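Local coordinates for protein, Family 18 Chitinase (Crocus vernus, PDB 3SIM), which belongs to glycosyl hydrolase family 18 and probably hydrolyses the glycosidic bonds of chitin, at residues Asp64-Ile69 with Val76-Ser81; Asn105-Leu110 with Thr146-Asn151; Phe219-His224 with Phe263-Glu268; His248-Trp253 with Gln270-Ser275. One frame throughout, in Å; residues are numbered along the deposited sequence.

Contact 1: Asp64-Ile69 with Val76-Ser81; sequences DQISAI and VRVAVS
I66 and V78 meet through one methyl each, CG2 to CG2 at 3.9 Å, where helix 63-72 packs on strand 76-83. The unit is one of the helix-then-strand steps of a TIM barrel: the helix lies outside the parallel barrel and leads through a short turn into the next strand. I66 has CG2 anti to its backbone N, and V78 has CG2 beside its own N. The two side chains pass each other at a slant. One helical turn on, I69 meets V76 more loosely, with I69 CG2 4.4 Å from V76 CG1. I69 swings CG1 roughly anti to its N (chi1 -159°). This leaves CG2 as the branch nearest the strand. All four residues are buried, and the interface consists of branched aliphatic groups alone. It is small, at 155 Å² for both sides together.

V76 and V78 point at the helix, while R77 between them points away from it. The helix is regular here, with A68 N bonded to D64 O at 3.0 Å and I69 N bonded to Q65 O at 2.9 Å. F17 also packs on I66, and L119 on V78, so loop residues extend this apolar layer. The strand is held by its parallel neighbours: R77 and A79 bond to strand 28-37, and V80 bonds to G121. D120 and D123 fit the DxxDxDxE signature of family 18, and both bond to this strand, D123 OD2 to S81 OG and D120 OD2 to V78 N.

Contact 2: Asn105-Leu110 with Thr146-Asn151; sequences NAVTSL and TTLKKN
V107 of helix 99-116 packs on T147 and L148 of helix 134-150 with both of its methyls. Its CB points toward the second helix and then splits. CG2 lies beside the backbone N and comes closest, 3.9 Å from T147 CG2 and 4.1 Å from T147 CB. CG1 is anti to the backbone N (chi1 176°). It lies 4.0 Å from T147 CG2 and 4.4 Å from L148 CD2. The T147 methyl therefore sits against both prongs of the valine, with the two side chains crossing at about a right angle. L148 starts off to one side, but its end bends in toward V107. L144, one turn earlier on the same helix, also touches V107 and packs on A106 and L110.

On the far side of helix 99-116, S109 bonds back to its own helix. S109 OG reaches N105 O at 2.8 Å, while S109 N reaches the same oxygen at 3.1 Å from the opposite face of the carbonyl plane. S109 OG also bonds to F52 N, and the N105 side chain bonds to N49 and K51, so the loop around F52 is attached there.

These are two neighbouring outer helices of the barrel. T147 OG1 is hydrogen-bonded to R143 O of its own helix. The threonine thus offers its methyl to the neighbour, and these two segments meet through van der Waals packing alone.

Contact 3: Phe219-His224 with Phe263-Glu268; sequences FSTGPH and FRYEEE
The apolar part of this contact centres on Y265 CB. F219 brings the end of its ring to it, with CE1 at 3.8 Å and CZ at 4.0 Å from Y265 CB. T221 CG2 lies 4.3 Å from the same Y265 CB. The F219 ring stands between its own N and carbonyl carbon (chi1 62°), which aims it at the helix. T221 CG2 lies in the plane of that ring, at its edge. F234 adds an edge-to-face ring contact to F219.

The Y265 ring turns away from the contact. R264 CG covers one of its faces, 3.8 Å above the ring centre.

Polar groups find partners elsewhere. Y265 OH is hydrogen-bonded to D231 on helix 230-243. T221 OG1 bonds to T257 and S258, and E266 OE1 also bonds to S258. At the strand end, S220 OG accepts from G222 N at 2.9 Å, with an N-H...O angle of 159°. This is an ST turn, and it shapes the start of the loop.

F263 holds the N-cap position of helix 264-274. The first turn of this last helix packs against the C-terminal end of strand 215-220, as outer helices do on the strands of a TIM barrel.

Contact 4: His248-Trp253 with Gln270-Ser275; sequences HGIAVW and QAFLVS
I250 packs on L273 of helix 264-274 through its terminal methyl, CD1. This CD1 lies 3.8 Å from L273 CG, 3.8 Å from L273 CD1 and 3.9 Å from L273 CD2, so it touches the whole fork of the leucine. The isoleucine has CG1 anti to its carbonyl carbon (chi1 -60°) and then runs on extended to CD1 (chi2 155°). L273 likewise has CG anti to its carbonyl carbon, and the two chains meet at a slant. L273 CD2 also nears the bare backbone of G249, 4.5 Å from its CA.

F272 joins from the side, with CD2 4.3 Å from I250 CD1. The ring reaches helix 230-243, where it meets F235 and forms a cation-pi pair with K242. I217 and F219 of strand 215-220 also touch I250.

The chain ends here. S275 OG bonds to F272 O at 3.0 Å, with the hydroxyl tilted 30° from the carbonyl plane. K242 NZ bonds to both F272 O and S275 O.

The chemistry divides cleanly. Aliphatic and aromatic groups seal the final outer helix of the TIM barrel to strand 250-253, while K242 probably balances the negative charge of the C-terminal carboxylate at the helix end.

From the N terminus, strand 2-7 opens the barrel. Contact 1 then closes a short loop, from helix 63-72 to the strand that follows it. Contact 2 comes next in series and closes a longer one, joining two outer helices around strand 121-125. The last two contacts cross, since their segments alternate along the chain. Both place helix 264-274 on the sheet: its start on strand 215-220 in contact 3, its end on strand 250-253 in contact 4. T221 N, just past strand 215-220, probably bonds to W253 O, 3.0 Å away. Strand 250-253 also pairs with strand 2-7, which closes the barrel. Contacts 2 and 3 lie on opposite sides of the chain's centre, their own centres about 33 Å apart.

Contact 1: Asp64-Ile69 with Val76-Ser81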
loop_
_atom_site.group_PDB
_atom_site.type_symbol
_atom_site.label_atom_id
_atom_site.label_comp_id
_atom_site.label_asym_id
_atom_site.label_seq_id
_atom_site.Cartn_x
_atom_site.Cartn_y
_atom_site.Cartn_z
ATOM N N ASP A 64 14.202 1.620 -15.703
ATOM C CA ASP A 64 13.790 1.705 -17.097
ATOM C C ASP A 64 12.318 1.288 -17.411
ATOM O O ASP A 64 11.673 1.906 -18.178
ATOM C CB ASP A 64 14.755 0.951 -18.007
ATOM C CG ASP A 64 16.209 1.458 -17.941
ATOM O OD1 ASP A 64 16.513 2.607 -17.652
ATOM O OD2 ASP A 64 17.032 0.638 -18.226
ATOM N N GLN A 65 11.866 0.221 -16.786
ATOM C CA GLN A 65 10.470 -0.192 -16.912
ATOM C C GLN A 65 9.471 0.886 -16.364
ATOM O O GLN A 65 8.444 1.148 -16.939
ATOM C CB GLN A 65 10.199 -1.566 -16.331
ATOM C CG GLN A 65 10.950 -2.674 -17.004
ATOM C CD GLN A 65 12.372 -2.845 -16.533
ATOM O OE1 GLN A 65 12.833 -2.252 -15.614
ATOM N NE2 GLN A 65 13.061 -3.647 -17.216
ATOM N N ILE A 66 9.848 1.496 -15.252
ATOM C CA ILE A 66 9.091 2.550 -14.603
ATOM C C ILE A 66 8.962 3.798 -15.500
ATOM O O ILE A 66 7.895 4.315 -15.691
ATOM C CB ILE A 66 9.634 2.883 -13.202
ATOM C CG1 ILE A 66 9.484 1.694 -12.246
ATOM C CG2 ILE A 66 8.966 4.082 -12.659
ATOM C CD1 ILE A 66 10.254 1.776 -11.031
ATOM N N SER A 67 10.067 4.168 -16.106
ATOM C CA SER A 67 10.119 5.251 -17.065
ATOM C C SER A 67 9.285 4.984 -18.274
ATOM O O SER A 67 8.574 5.820 -18.672
ATOM C CB SER A 67 11.533 5.472 -17.565
ATOM O OG SER A 67 12.230 6.262 -16.712
ATOM N N ALA A 68 9.403 3.793 -18.828
ATOM C CA ALA A 68 8.598 3.389 -19.964
ATOM C C ALA A 68 7.082 3.337 -19.716
ATOM O O ALA A 68 6.335 3.777 -20.513
ATOM C CB ALA A 68 9.071 2.122 -20.505
ATOM N N ILE A 69 6.659 2.772 -18.607
ATOM C CA ILE A 69 5.255 2.712 -18.301
ATOM C C ILE A 69 4.641 4.112 -18.091
ATOM O O ILE A 69 3.616 4.390 -18.542
ATOM C CB ILE A 69 4.925 1.708 -17.124
ATOM C CG1 ILE A 69 3.466 1.278 -17.173
ATOM C CG2 ILE A 69 5.264 2.313 -15.845
ATOM C CD1 ILE A 69 3.156 0.455 -18.249
ATOM N N VAL A 76 -0.235 7.317 -14.936
ATOM C CA VAL A 76 0.476 6.437 -14.046
ATOM C C VAL A 76 1.586 7.087 -13.171
ATOM O O VAL A 76 2.488 7.682 -13.645
ATOM C CB VAL A 76 1.012 5.172 -14.762
ATOM C CG1 VAL A 76 1.926 4.410 -13.875
ATOM C CG2 VAL A 76 -0.103 4.324 -15.283
ATOM N N ARG A 77 1.501 6.878 -11.881
ATOM C CA ARG A 77 2.557 7.118 -10.910
ATOM C C ARG A 77 2.912 5.824 -10.176
ATOM O O ARG A 77 2.127 4.923 -10.139
ATOM C CB ARG A 77 2.153 8.142 -9.876
ATOM C CG ARG A 77 1.833 9.503 -10.343
ATOM C CD ARG A 77 2.722 9.827 -11.422
ATOM N NE ARG A 77 3.000 11.211 -11.623
ATOM C CZ ARG A 77 2.800 11.818 -12.766
ATOM N N VAL A 78 4.116 5.772 -9.607
ATOM C CA VAL A 78 4.635 4.634 -8.882
ATOM C C VAL A 78 5.143 4.947 -7.474
ATOM O O VAL A 78 5.935 5.818 -7.294
ATOM C CB VAL A 78 5.775 3.912 -9.666
ATOM C CG1 VAL A 78 6.276 2.669 -8.915
ATOM C CG2 VAL A 78 5.400 3.655 -11.063
ATOM N N ALA A 79 4.712 4.193 -6.506
ATOM C CA ALA A 79 5.144 4.348 -5.138
ATOM C C ALA A 79 5.885 3.074 -4.614
ATOM O O ALA A 79 5.955 2.117 -5.307
ATOM C CB ALA A 79 4.023 4.710 -4.282
ATOM N N VAL A 80 6.463 3.132 -3.439
ATOM C CA VAL A 80 6.989 1.963 -2.759
ATOM C C VAL A 80 6.354 1.746 -1.363
ATOM O O VAL A 80 6.180 2.672 -0.612
ATOM C CB VAL A 80 8.538 1.979 -2.693
ATOM C CG1 VAL A 80 9.019 3.149 -2.004
ATOM C CG2 VAL A 80 9.096 0.731 -2.008
ATOM N N SER A 81 6.022 0.501 -1.057
ATOM C CA SER A 81 5.510 0.100 0.231
ATOM C C SER A 81 6.601 -0.433 1.191
ATOM O O SER A 81 7.348 -1.312 0.861
ATOM C CB SER A 81 4.337 -0.887 0.098
ATOM O OG SER A 81 3.737 -1.245 1.289
#

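Contact 2: Asn105-Leu110 with Thr146-Asn151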
loop_
_atom_site.group_PDB
_atom_site.type_symbol
_atom_site.label_atom_id
_atom_site.label_comp_id
_atom_site.label_asym_id
_atom_site.label_seq_id
_atom_site.Cartn_x
_atom_site.Cartn_y
_atom_site.Cartn_z
ATOM N N ASN A 105 18.698 7.025 9.077
ATOM C CA ASN A 105 18.934 5.908 8.176
ATOM C C ASN A 105 17.853 5.750 7.077
ATOM O O ASN A 105 18.175 5.521 5.959
ATOM C CB ASN A 105 19.127 4.589 8.909
ATOM C CG ASN A 105 20.422 4.531 9.769
ATOM O OD1 ASN A 105 21.386 5.119 9.458
ATOM N ND2 ASN A 105 20.370 3.782 10.821
ATOM N N ALA A 106 16.594 5.896 7.472
ATOM C CA ALA A 106 15.456 5.791 6.598
ATOM C C ALA A 106 15.421 6.876 5.488
ATOM O O ALA A 106 15.251 6.561 4.366
ATOM C CB ALA A 106 14.168 5.806 7.429
ATOM N N VAL A 107 15.642 8.120 5.872
ATOM C CA VAL A 107 15.718 9.211 4.941
ATOM C C VAL A 107 16.875 9.007 3.939
ATOM O O VAL A 107 16.658 9.108 2.812
ATOM C CB VAL A 107 15.764 10.651 5.631
ATOM C CG1 VAL A 107 15.929 11.727 4.651
ATOM C CG2 VAL A 107 14.524 10.937 6.479
ATOM N N THR A 108 18.051 8.653 4.390
ATOM C CA THR A 108 19.150 8.439 3.455
ATOM C C THR A 108 18.910 7.289 2.458
ATOM O O THR A 108 18.923 7.493 1.307
ATOM C CB THR A 108 20.450 8.174 4.234
ATOM O OG1 THR A 108 20.766 9.300 5.029
ATOM C CG2 THR A 108 21.560 7.851 3.298
ATOM N N SER A 109 18.556 6.129 2.962
ATOM C CA SER A 109 18.306 4.937 2.183
ATOM C C SER A 109 17.106 4.997 1.216
ATOM O O SER A 109 17.183 4.577 0.154
ATOM C CB SER A 109 18.247 3.695 3.111
ATOM O OG SER A 109 17.236 3.753 4.006
ATOM N N LEU A 110 15.984 5.503 1.678
ATOM C CA LEU A 110 14.766 5.734 0.888
ATOM C C LEU A 110 14.885 6.824 -0.154
ATOM O O LEU A 110 14.428 6.666 -1.206
ATOM C CB LEU A 110 13.537 5.848 1.757
ATOM C CG LEU A 110 13.108 4.569 2.495
ATOM C CD1 LEU A 110 12.028 4.845 3.448
ATOM C CD2 LEU A 110 12.757 3.438 1.589
ATOM N N THR A 146 7.237 13.540 6.548
ATOM C CA THR A 146 7.309 14.977 6.643
ATOM C C THR A 146 8.614 15.453 5.989
ATOM O O THR A 146 8.564 16.276 5.136
ATOM C CB THR A 146 7.185 15.498 8.122
ATOM O OG1 THR A 146 5.904 15.223 8.679
ATOM C CG2 THR A 146 7.403 16.956 8.163
ATOM N N THR A 147 9.722 14.810 6.315
ATOM C CA THR A 147 11.022 15.135 5.732
ATOM C C THR A 147 11.132 14.928 4.231
ATOM O O THR A 147 11.608 15.752 3.544
ATOM C CB THR A 147 12.207 14.348 6.394
ATOM O OG1 THR A 147 12.292 14.669 7.752
ATOM C CG2 THR A 147 13.529 14.671 5.751
ATOM N N LEU A 148 10.684 13.781 3.766
ATOM C CA LEU A 148 10.728 13.416 2.389
ATOM C C LEU A 148 9.886 14.420 1.546
ATOM O O LEU A 148 10.361 14.871 0.568
ATOM C CB LEU A 148 10.293 11.969 2.198
ATOM C CG LEU A 148 11.251 10.838 2.650
ATOM C CD1 LEU A 148 10.587 9.538 2.397
ATOM C CD2 LEU A 148 12.545 10.909 1.984
ATOM N N LYS A 149 8.699 14.769 2.026
ATOM C CA LYS A 149 7.851 15.773 1.399
ATOM C C LYS A 149 8.506 17.181 1.361
ATOM O O LYS A 149 8.509 17.806 0.360
ATOM C CB LYS A 149 6.453 15.798 2.041
ATOM C CG LYS A 149 5.500 14.648 1.685
ATOM C CD LYS A 149 4.078 14.911 2.123
ATOM C CE LYS A 149 3.067 13.815 1.681
ATOM N NZ LYS A 149 1.711 14.062 1.923
ATOM N N LYS A 150 9.078 17.597 2.466
ATOM C CA LYS A 150 9.783 18.871 2.576
ATOM C C LYS A 150 11.002 18.998 1.633
ATOM O O LYS A 150 11.102 19.957 1.011
ATOM C CB LYS A 150 10.096 19.195 4.021
ATOM C CG LYS A 150 10.946 20.373 4.333
ATOM C CD LYS A 150 11.256 20.414 5.822
ATOM C CE LYS A 150 12.450 19.614 6.163
ATOM N NZ LYS A 150 12.447 18.819 7.403
ATOM N N ASN A 151 11.798 17.950 1.475
ATOM C CA ASN A 151 12.982 17.868 0.630
ATOM C C ASN A 151 12.647 17.755 -0.870
ATOM O O ASN A 151 13.492 17.776 -1.703
ATOM C CB ASN A 151 13.894 16.718 1.033
ATOM C CG ASN A 151 14.466 16.863 2.388
ATOM O OD1 ASN A 151 14.414 17.870 2.979
ATOM N ND2 ASN A 151 15.012 15.811 2.874
#

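Contact 3: Phe219-His224 with Phe263-Glu268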
loop_
_atom_site.group_PDB
_atom_site.type_symbol
_atom_site.label_atom_id
_atom_site.label_comp_id
_atom_site.label_asym_id
_atom_site.label_seq_id
_atom_site.Cartn_x
_atom_site.Cartn_y
_atom_site.Cartn_z
ATOM N N PHE A 219 -9.927 -5.144 -2.223
ATOM C CA PHE A 219 -10.045 -6.587 -2.305
ATOM C C PHE A 219 -8.706 -7.286 -2.664
ATOM O O PHE A 219 -7.837 -6.686 -3.191
ATOM C CB PHE A 219 -11.163 -7.030 -3.255
ATOM C CG PHE A 219 -10.979 -6.616 -4.699
ATOM C CD1 PHE A 219 -10.235 -7.351 -5.562
ATOM C CD2 PHE A 219 -11.614 -5.497 -5.191
ATOM C CE1 PHE A 219 -10.107 -6.955 -6.894
ATOM C CE2 PHE A 219 -11.475 -5.116 -6.511
ATOM C CZ PHE A 219 -10.724 -5.834 -7.345
ATOM N N SER A 220 -8.654 -8.570 -2.402
ATOM C CA SER A 220 -7.555 -9.456 -2.744
ATOM C C SER A 220 -7.927 -10.401 -3.879
ATOM O O SER A 220 -9.020 -10.836 -3.980
ATOM C CB SER A 220 -7.066 -10.259 -1.541
ATOM O OG SER A 220 -6.319 -11.383 -1.856
ATOM N N THR A 221 -6.982 -10.630 -4.745
ATOM C CA THR A 221 -7.076 -11.586 -5.821
ATOM C C THR A 221 -6.299 -12.905 -5.490
ATOM O O THR A 221 -6.049 -13.674 -6.318
ATOM C CB THR A 221 -6.664 -10.917 -7.151
ATOM O OG1 THR A 221 -5.265 -10.636 -7.135
ATOM C CG2 THR A 221 -7.570 -9.632 -7.430
ATOM N N GLY A 222 -5.904 -13.065 -4.240
ATOM C CA GLY A 222 -5.146 -14.180 -3.721
ATOM C C GLY A 222 -5.903 -15.502 -3.597
ATOM O O GLY A 222 -7.072 -15.535 -3.671
ATOM N N PRO A 223 -5.219 -16.603 -3.427
ATOM C CA PRO A 223 -5.906 -17.881 -3.482
ATOM C C PRO A 223 -6.647 -18.229 -2.194
ATOM O O PRO A 223 -7.272 -19.232 -2.169
ATOM C CB PRO A 223 -4.781 -18.863 -3.766
ATOM C CG PRO A 223 -3.650 -18.252 -3.230
ATOM C CD PRO A 223 -3.772 -16.795 -3.387
ATOM N N HIS A 224 -6.534 -17.411 -1.160
ATOM C CA HIS A 224 -7.090 -17.676 0.132
ATOM C C HIS A 224 -8.278 -16.765 0.450
ATOM O O HIS A 224 -8.254 -15.630 0.177
ATOM C CB HIS A 224 -6.001 -17.561 1.199
ATOM N ND1 HIS A 224 -4.794 -19.748 0.964
ATOM C CE1 HIS A 224 -3.616 -20.207 0.615
ATOM N NE2 HIS A 224 -2.838 -19.191 0.331
ATOM N N PHE A 263 -6.186 -10.826 -14.758
ATOM C CA PHE A 263 -6.437 -9.429 -14.552
ATOM C C PHE A 263 -7.905 -9.028 -14.812
ATOM O O PHE A 263 -8.204 -7.902 -15.037
ATOM C CB PHE A 263 -5.458 -8.603 -15.347
ATOM C CG PHE A 263 -4.014 -9.010 -15.120
ATOM C CD1 PHE A 263 -3.403 -8.787 -13.930
ATOM C CD2 PHE A 263 -3.320 -9.685 -16.068
ATOM C CE1 PHE A 263 -2.124 -9.177 -13.727
ATOM C CE2 PHE A 263 -2.007 -10.073 -15.856
ATOM C CZ PHE A 263 -1.425 -9.837 -14.709
ATOM N N ARG A 264 -8.802 -9.987 -14.745
ATOM C CA ARG A 264 -10.186 -9.675 -14.979
ATOM C C ARG A 264 -10.723 -8.655 -13.943
ATOM O O ARG A 264 -11.395 -7.753 -14.276
ATOM C CB ARG A 264 -11.056 -10.914 -15.103
ATOM C CG ARG A 264 -11.640 -11.442 -13.913
ATOM C CD ARG A 264 -13.018 -12.012 -14.180
ATOM N NE ARG A 264 -12.970 -13.259 -14.895
ATOM C CZ ARG A 264 -13.797 -13.619 -15.865
ATOM N NH1 ARG A 264 -14.774 -12.866 -16.249
ATOM N NH2 ARG A 264 -13.609 -14.752 -16.421
ATOM N N TYR A 265 -10.324 -8.821 -12.710
ATOM C CA TYR A 265 -10.729 -7.942 -11.644
ATOM C C TYR A 265 -10.204 -6.488 -11.755
ATOM O O TYR A 265 -10.895 -5.595 -11.578
ATOM C CB TYR A 265 -10.662 -8.621 -10.277
ATOM C CG TYR A 265 -11.493 -9.942 -10.222
ATOM C CD1 TYR A 265 -12.882 -9.942 -10.392
ATOM C CD2 TYR A 265 -10.882 -11.167 -10.022
ATOM C CE1 TYR A 265 -13.605 -11.114 -10.345
ATOM C CE2 TYR A 265 -11.612 -12.332 -9.957
ATOM C CZ TYR A 265 -12.950 -12.318 -10.132
ATOM O OH TYR A 265 -13.584 -13.504 -10.064
ATOM N N GLU A 266 -8.938 -6.345 -12.131
ATOM C CA GLU A 266 -8.373 -5.028 -12.392
ATOM C C GLU A 266 -9.183 -4.293 -13.463
ATOM O O GLU A 266 -9.491 -3.110 -13.319
ATOM C CB GLU A 266 -6.911 -5.147 -12.828
ATOM C CG GLU A 266 -5.932 -5.311 -11.677
ATOM C CD GLU A 266 -5.783 -6.756 -11.240
ATOM O OE1 GLU A 266 -4.947 -7.026 -10.353
ATOM O OE2 GLU A 266 -6.503 -7.619 -11.784
ATOM N N GLU A 267 -9.535 -5.015 -14.521
ATOM C CA GLU A 267 -10.306 -4.448 -15.621
ATOM C C GLU A 267 -11.733 -4.102 -15.200
ATOM O O GLU A 267 -12.294 -3.107 -15.659
ATOM C CB GLU A 267 -10.330 -5.412 -16.809
ATOM C CG GLU A 267 -10.926 -4.821 -18.075
ATOM C CD GLU A 267 -10.955 -5.812 -19.222
ATOM N N GLU A 268 -12.318 -4.922 -14.332
ATOM C CA GLU A 268 -13.673 -4.696 -13.904
ATOM C C GLU A 268 -13.814 -3.464 -12.999
ATOM O O GLU A 268 -14.697 -2.703 -13.120
ATOM C CB GLU A 268 -14.282 -5.943 -13.254
ATOM C CG GLU A 268 -15.734 -5.781 -12.750
ATOM C CD GLU A 268 -16.469 -7.084 -12.263
ATOM O OE1 GLU A 268 -17.676 -7.116 -12.210
ATOM O OE2 GLU A 268 -15.836 -8.032 -11.901
#

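Contact 4: His248-Trp253 with Gln270-Ser275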
loop_
_atom_site.group_PDB
_atom_site.type_symbol
_atom_site.label_atom_id
_atom_site.label_comp_id
_atom_site.label_asym_id
_atom_site.label_seq_id
_atom_site.Cartn_x
_atom_site.Cartn_y
_atom_site.Cartn_z
ATOM N N HIS A 248 -13.794 6.949 -2.427
ATOM C CA HIS A 248 -12.489 7.562 -2.661
ATOM C C HIS A 248 -11.607 6.909 -3.721
ATOM O O HIS A 248 -10.828 7.552 -4.341
ATOM C CB HIS A 248 -11.717 7.766 -1.364
ATOM C CG HIS A 248 -12.428 8.623 -0.374
ATOM N ND1 HIS A 248 -12.569 9.966 -0.533
ATOM C CD2 HIS A 248 -13.039 8.323 0.782
ATOM C CE1 HIS A 248 -13.243 10.458 0.468
ATOM N NE2 HIS A 248 -13.551 9.479 1.278
ATOM N N GLY A 249 -11.724 5.601 -3.821
ATOM C CA GLY A 249 -10.971 4.758 -4.717
ATOM C C GLY A 249 -10.941 3.271 -4.359
ATOM O O GLY A 249 -11.481 2.856 -3.376
ATOM N N ILE A 250 -10.309 2.479 -5.195
ATOM C CA ILE A 250 -10.176 1.055 -4.968
ATOM C C ILE A 250 -8.694 0.588 -5.019
ATOM O O ILE A 250 -7.971 0.908 -5.924
ATOM C CB ILE A 250 -10.976 0.195 -5.971
ATOM C CG1 ILE A 250 -12.457 0.479 -5.918
ATOM C CG2 ILE A 250 -10.651 -1.276 -5.813
ATOM C CD1 ILE A 250 -13.191 0.181 -7.102
ATOM N N ALA A 251 -8.314 -0.179 -4.034
ATOM C CA ALA A 251 -6.990 -0.780 -3.947
ATOM C C ALA A 251 -6.963 -2.335 -4.118
ATOM O O ALA A 251 -7.721 -3.055 -3.526
ATOM C CB ALA A 251 -6.370 -0.401 -2.676
ATOM N N VAL A 252 -6.040 -2.825 -4.882
ATOM C CA VAL A 252 -5.963 -4.236 -5.142
ATOM C C VAL A 252 -4.605 -4.925 -4.706
ATOM O O VAL A 252 -3.562 -4.423 -4.996
ATOM C CB VAL A 252 -6.273 -4.505 -6.621
ATOM C CG1 VAL A 252 -6.136 -5.963 -6.955
ATOM C CG2 VAL A 252 -7.600 -3.954 -7.052
ATOM N N TRP A 253 -4.679 -6.046 -4.002
ATOM C CA TRP A 253 -3.584 -6.915 -3.597
ATOM C C TRP A 253 -3.731 -8.301 -4.320
ATOM O O TRP A 253 -4.556 -9.052 -3.994
ATOM C CB TRP A 253 -3.584 -7.064 -2.056
ATOM C CG TRP A 253 -2.957 -5.976 -1.225
ATOM C CD1 TRP A 253 -1.676 -5.912 -0.820
ATOM C CD2 TRP A 253 -3.592 -4.824 -0.674
ATOM N NE1 TRP A 253 -1.457 -4.796 -0.109
ATOM C CE2 TRP A 253 -2.624 -4.111 0.016
ATOM C CE3 TRP A 253 -4.884 -4.324 -0.709
ATOM C CZ2 TRP A 253 -2.906 -2.935 0.666
ATOM C CZ3 TRP A 253 -5.147 -3.147 -0.072
ATOM C CH2 TRP A 253 -4.167 -2.475 0.613
ATOM N N GLN A 270 -11.632 -0.803 -12.555
ATOM C CA GLN A 270 -11.369 0.424 -13.254
ATOM C C GLN A 270 -12.565 0.948 -14.091
ATOM O O GLN A 270 -12.890 2.081 -13.998
ATOM C CB GLN A 270 -10.087 0.308 -14.094
ATOM C CG GLN A 270 -8.797 0.268 -13.328
ATOM C CD GLN A 270 -7.600 -0.019 -14.189
ATOM O OE1 GLN A 270 -7.245 -1.135 -14.367
ATOM N NE2 GLN A 270 -7.001 0.977 -14.689
ATOM N N ALA A 271 -13.209 0.052 -14.814
ATOM C CA ALA A 271 -14.431 0.336 -15.565
ATOM C C ALA A 271 -15.541 0.796 -14.646
ATOM O O ALA A 271 -16.155 1.733 -14.941
ATOM C CB ALA A 271 -14.879 -0.823 -16.350
ATOM N N PHE A 272 -15.666 0.159 -13.493
ATOM C CA PHE A 272 -16.635 0.547 -12.497
ATOM C C PHE A 272 -16.343 1.998 -12.029
ATOM O O PHE A 272 -17.206 2.738 -11.941
ATOM C CB PHE A 272 -16.688 -0.411 -11.291
ATOM C CG PHE A 272 -17.560 0.080 -10.145
ATOM C CD1 PHE A 272 -18.907 -0.059 -10.181
ATOM C CD2 PHE A 272 -17.025 0.738 -9.062
ATOM C CE1 PHE A 272 -19.666 0.416 -9.204
ATOM C CE2 PHE A 272 -17.809 1.194 -8.079
ATOM C CZ PHE A 272 -19.134 1.028 -8.153
ATOM N N LEU A 273 -15.103 2.343 -11.760
ATOM C CA LEU A 273 -14.750 3.650 -11.230
ATOM C C LEU A 273 -15.155 4.827 -12.152
ATOM O O LEU A 273 -15.646 5.818 -11.751
ATOM C CB LEU A 273 -13.275 3.704 -10.870
ATOM C CG LEU A 273 -12.976 3.068 -9.518
ATOM C CD1 LEU A 273 -11.572 2.736 -9.402
ATOM C CD2 LEU A 273 -13.495 3.869 -8.319
ATOM N N VAL A 274 -14.938 4.604 -13.416
ATOM C CA VAL A 274 -15.037 5.569 -14.447
ATOM C C VAL A 274 -16.479 5.751 -15.029
ATOM O O VAL A 274 -16.709 6.687 -15.680
ATOM C CB VAL A 274 -13.940 5.131 -15.434
ATOM C CG1 VAL A 274 -14.379 4.711 -16.734
ATOM C CG2 VAL A 274 -12.678 5.852 -15.287
ATOM N N SER A 275 -17.390 4.827 -14.728
ATOM C CA SER A 275 -18.768 4.810 -15.218
ATOM C C SER A 275 -19.739 5.849 -14.629
ATOM O O SER A 275 -19.524 6.307 -13.559
ATOM C CB SER A 275 -19.348 3.415 -15.077
ATOM O OG SER A 275 -19.561 3.061 -13.750
ATOM O OXT SER A 275 -20.737 6.205 -15.255
#